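Local coordinates for protein botulinum neurotoxin type C1 (Clostridium botulinum, PDB 3R4S) that is the receptor-binding portion of a clostridial neurotoxin, binding sialic acid and probably attaching the toxin to nerve-cell gangliosides for cell entry, at residues V118-L121 / S127-S130. Sequence-based numbering, arbitrary orientation.
Sequences VFTL and SEQS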
ATOM      1  N   VAL A 118       7.923 -14.346  -6.229  1.00 19.71           N
ATOM      2  CA  VAL A 118       8.380 -15.097  -7.392  1.00 18.67           C
ATOM      3  C   VAL A 118       7.238 -15.834  -8.095  1.00 18.52           C
ATOM      4  O   VAL A 118       6.468 -16.548  -7.453  1.00 22.88           O
ATOM      5  CB  VAL A 118       9.439 -16.129  -6.972  1.00 20.69           C
ATOM      6  CG1 VAL A 118      10.015 -16.824  -8.183  1.00 20.20           C
ATOM      7  CG2 VAL A 118      10.562 -15.447  -6.170  1.00 18.92           C
ATOM      8  N   PHE A 119       7.127 -15.653  -9.407  1.00 16.13           N
ATOM      9  CA  PHE A 119       6.225 -16.466 -10.220  1.00 18.08           C
ATOM     10  C   PHE A 119       7.034 -17.503 -10.966  1.00 19.47           C
ATOM     11  O   PHE A 119       8.056 -17.180 -11.563  1.00 21.65           O
ATOM     12  CB  PHE A 119       5.442 -15.618 -11.229  1.00 16.78           C
ATOM     13  CG  PHE A 119       4.597 -16.442 -12.162  1.00 18.95           C
ATOM     14  CD1 PHE A 119       3.361 -16.934 -11.749  1.00 19.54           C
ATOM     15  CD2 PHE A 119       5.042 -16.735 -13.443  1.00 18.66           C
ATOM     16  CE1 PHE A 119       2.570 -17.712 -12.606  1.00 20.02           C
ATOM     17  CE2 PHE A 119       4.269 -17.510 -14.305  1.00 20.05           C
ATOM     18  CZ  PHE A 119       3.030 -18.007 -13.880  1.00 19.68           C
ATOM     19  N   THR A 120       6.576 -18.747 -10.936  1.00 18.31           N
ATOM     20  CA  THR A 120       7.318 -19.841 -11.552  1.00 19.19           C
ATOM     21  C   THR A 120       6.456 -20.703 -12.467  1.00 20.20           C
ATOM     22  O   THR A 120       5.362 -21.139 -12.081  1.00 18.68           O
ATOM     23  CB  THR A 120       7.910 -20.764 -10.487  1.00 22.31           C
ATOM     24  OG1 THR A 120       8.686 -19.989  -9.566  1.00 21.04           O
ATOM     25  CG2 THR A 120       8.790 -21.821 -11.134  1.00 24.11           C
ATOM     26  N   LEU A 121       6.938 -20.930 -13.686  1.00 18.57           N
ATOM     27  CA  LEU A 121       6.410 -22.006 -14.518  1.00 20.58           C
ATOM     28  C   LEU A 121       7.241 -23.247 -14.212  1.00 24.85           C
ATOM     29  O   LEU A 121       8.467 -23.220 -14.340  1.00 23.82           O
ATOM     30  CB  LEU A 121       6.512 -21.660 -16.001  1.00 21.12           C
ATOM     31  CG  LEU A 121       5.516 -20.637 -16.559  1.00 25.96           C
ATOM     32  CD1 LEU A 121       5.706 -20.499 -18.051  1.00 23.26           C
ATOM     33  CD2 LEU A 121       4.075 -21.025 -16.255  1.00 23.09           C
ATOM     34  N   SER A 127      13.155 -28.804 -14.241  1.00 27.99           N
ATOM     35  CA  SER A 127      13.165 -27.632 -15.106  1.00 26.89           C
ATOM     36  C   SER A 127      12.049 -26.635 -14.762  1.00 30.09           C
ATOM     37  O   SER A 127      10.871 -27.002 -14.661  1.00 22.68           O
ATOM     38  CB  SER A 127      13.043 -28.081 -16.562  1.00 28.20           C
ATOM     39  OG  SER A 127      12.696 -26.999 -17.409  1.00 27.95           O
ATOM     40  N   GLU A 128      12.423 -25.370 -14.604  1.00 28.16           N
ATOM     41  CA  GLU A 128      11.458 -24.320 -14.290  1.00 23.71           C
ATOM     42  C   GLU A 128      11.887 -23.040 -14.989  1.00 28.41           C
ATOM     43  O   GLU A 128      13.004 -22.947 -15.498  1.00 24.24           O
ATOM     44  CB  GLU A 128      11.467 -24.057 -12.783  1.00 23.70           C
ATOM     45  CG  GLU A 128      12.791 -23.483 -12.347  1.00 27.69           C
ATOM     46  CD  GLU A 128      12.771 -22.867 -10.968  1.00 31.03           C
ATOM     47  OE1 GLU A 128      12.994 -23.600  -9.987  1.00 33.10           O
ATOM     48  OE2 GLU A 128      12.567 -21.643 -10.867  1.00 29.53           O
ATOM     49  N   GLN A 129      11.016 -22.040 -14.986  1.00 21.62           N
ATOM     50  CA  GLN A 129      11.417 -20.696 -15.376  1.00 25.01           C
ATOM     51  C   GLN A 129      10.705 -19.700 -14.467  1.00 23.96           C
ATOM     52  O   GLN A 129       9.479 -19.730 -14.348  1.00 23.48           O
ATOM     53  CB  GLN A 129      11.097 -20.448 -16.853  1.00 29.01           C
ATOM     54  CG  GLN A 129      11.678 -19.172 -17.406  1.00 31.93           C
ATOM     55  CD  GLN A 129      11.733 -19.126 -18.940  1.00 33.92           C
ATOM     56  OE1 GLN A 129      12.448 -18.298 -19.507  1.00 36.04           O
ATOM     57  NE2 GLN A 129      10.987 -20.009 -19.610  1.00 26.75           N
ATOM     58  N   SER A 130      11.467 -18.838 -13.805  1.00 24.04           N
ATOM     59  CA  SER A 130      10.891 -17.912 -12.834  1.00 24.59           C
ATOM     60  C   SER A 130      11.164 -16.452 -13.162  1.00 22.50           C
ATOM     61  O   SER A 130      12.152 -16.128 -13.807  1.00 25.46           O
ATOM     62  CB  SER A 130      11.407 -18.224 -11.416  1.00 25.10           C
ATOM     63  OG  SER A 130      10.963 -19.498 -10.971  1.00 25.00           O
TER
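The side chain of T120 lies against the hydroxyl of S130 with both of its branches: OG1 of T120 is 2.7 Å from OG of S130, and CG2 of T120 is 3.2 Å from the same oxygen. S130 OG donates to E128 OE2 across 2.7 Å and meets that oxygen nearly along its C-O axis. The serine hydroxyl thus sits between the threonine hydroxyl and the carboxylate. With OG1 of T120 beside the backbone N (chi1 -54°), CG2 falls anti to that N, and the methyl is directed to the flank of the E128 side chain, 3.8 Å from E128 OE2. V118 extends this face: its CG1 touches S130 CB at 3.8 Å.

Strands 116-124 and 127-134 form a beta hairpin at the end of an antiparallel sheet, in the lectin-like jelly-roll domain that belongs to the concanavalin clan. The N-to-C directions of segments 118-121 and 127-130 differ by 143°, so the pair is antiparallel with a marked twist, and T120 and S130 make a non-hydrogen-bonded pair whose CA atoms are 4.3 Å apart. The adjoining pair, L121 and Q129, is hydrogen-bonded in both directions: L121 N to Q129 O and Q129 N to L121 O, each at 158° at the hydrogen. A CA-H...O contact of 3.2 Å from S130 CA to F119 O adds to the join.

On the other face of the sheet, L121 and Q129 are both buried and both touch M160 of strand 159-164, which F119 reaches too; L121 also packs on L177 and F182. K175 NZ hydrogen-bonds to E128 O, and S127 OG is hydrogen-bonded to Q123 OE1 near the hairpin bend.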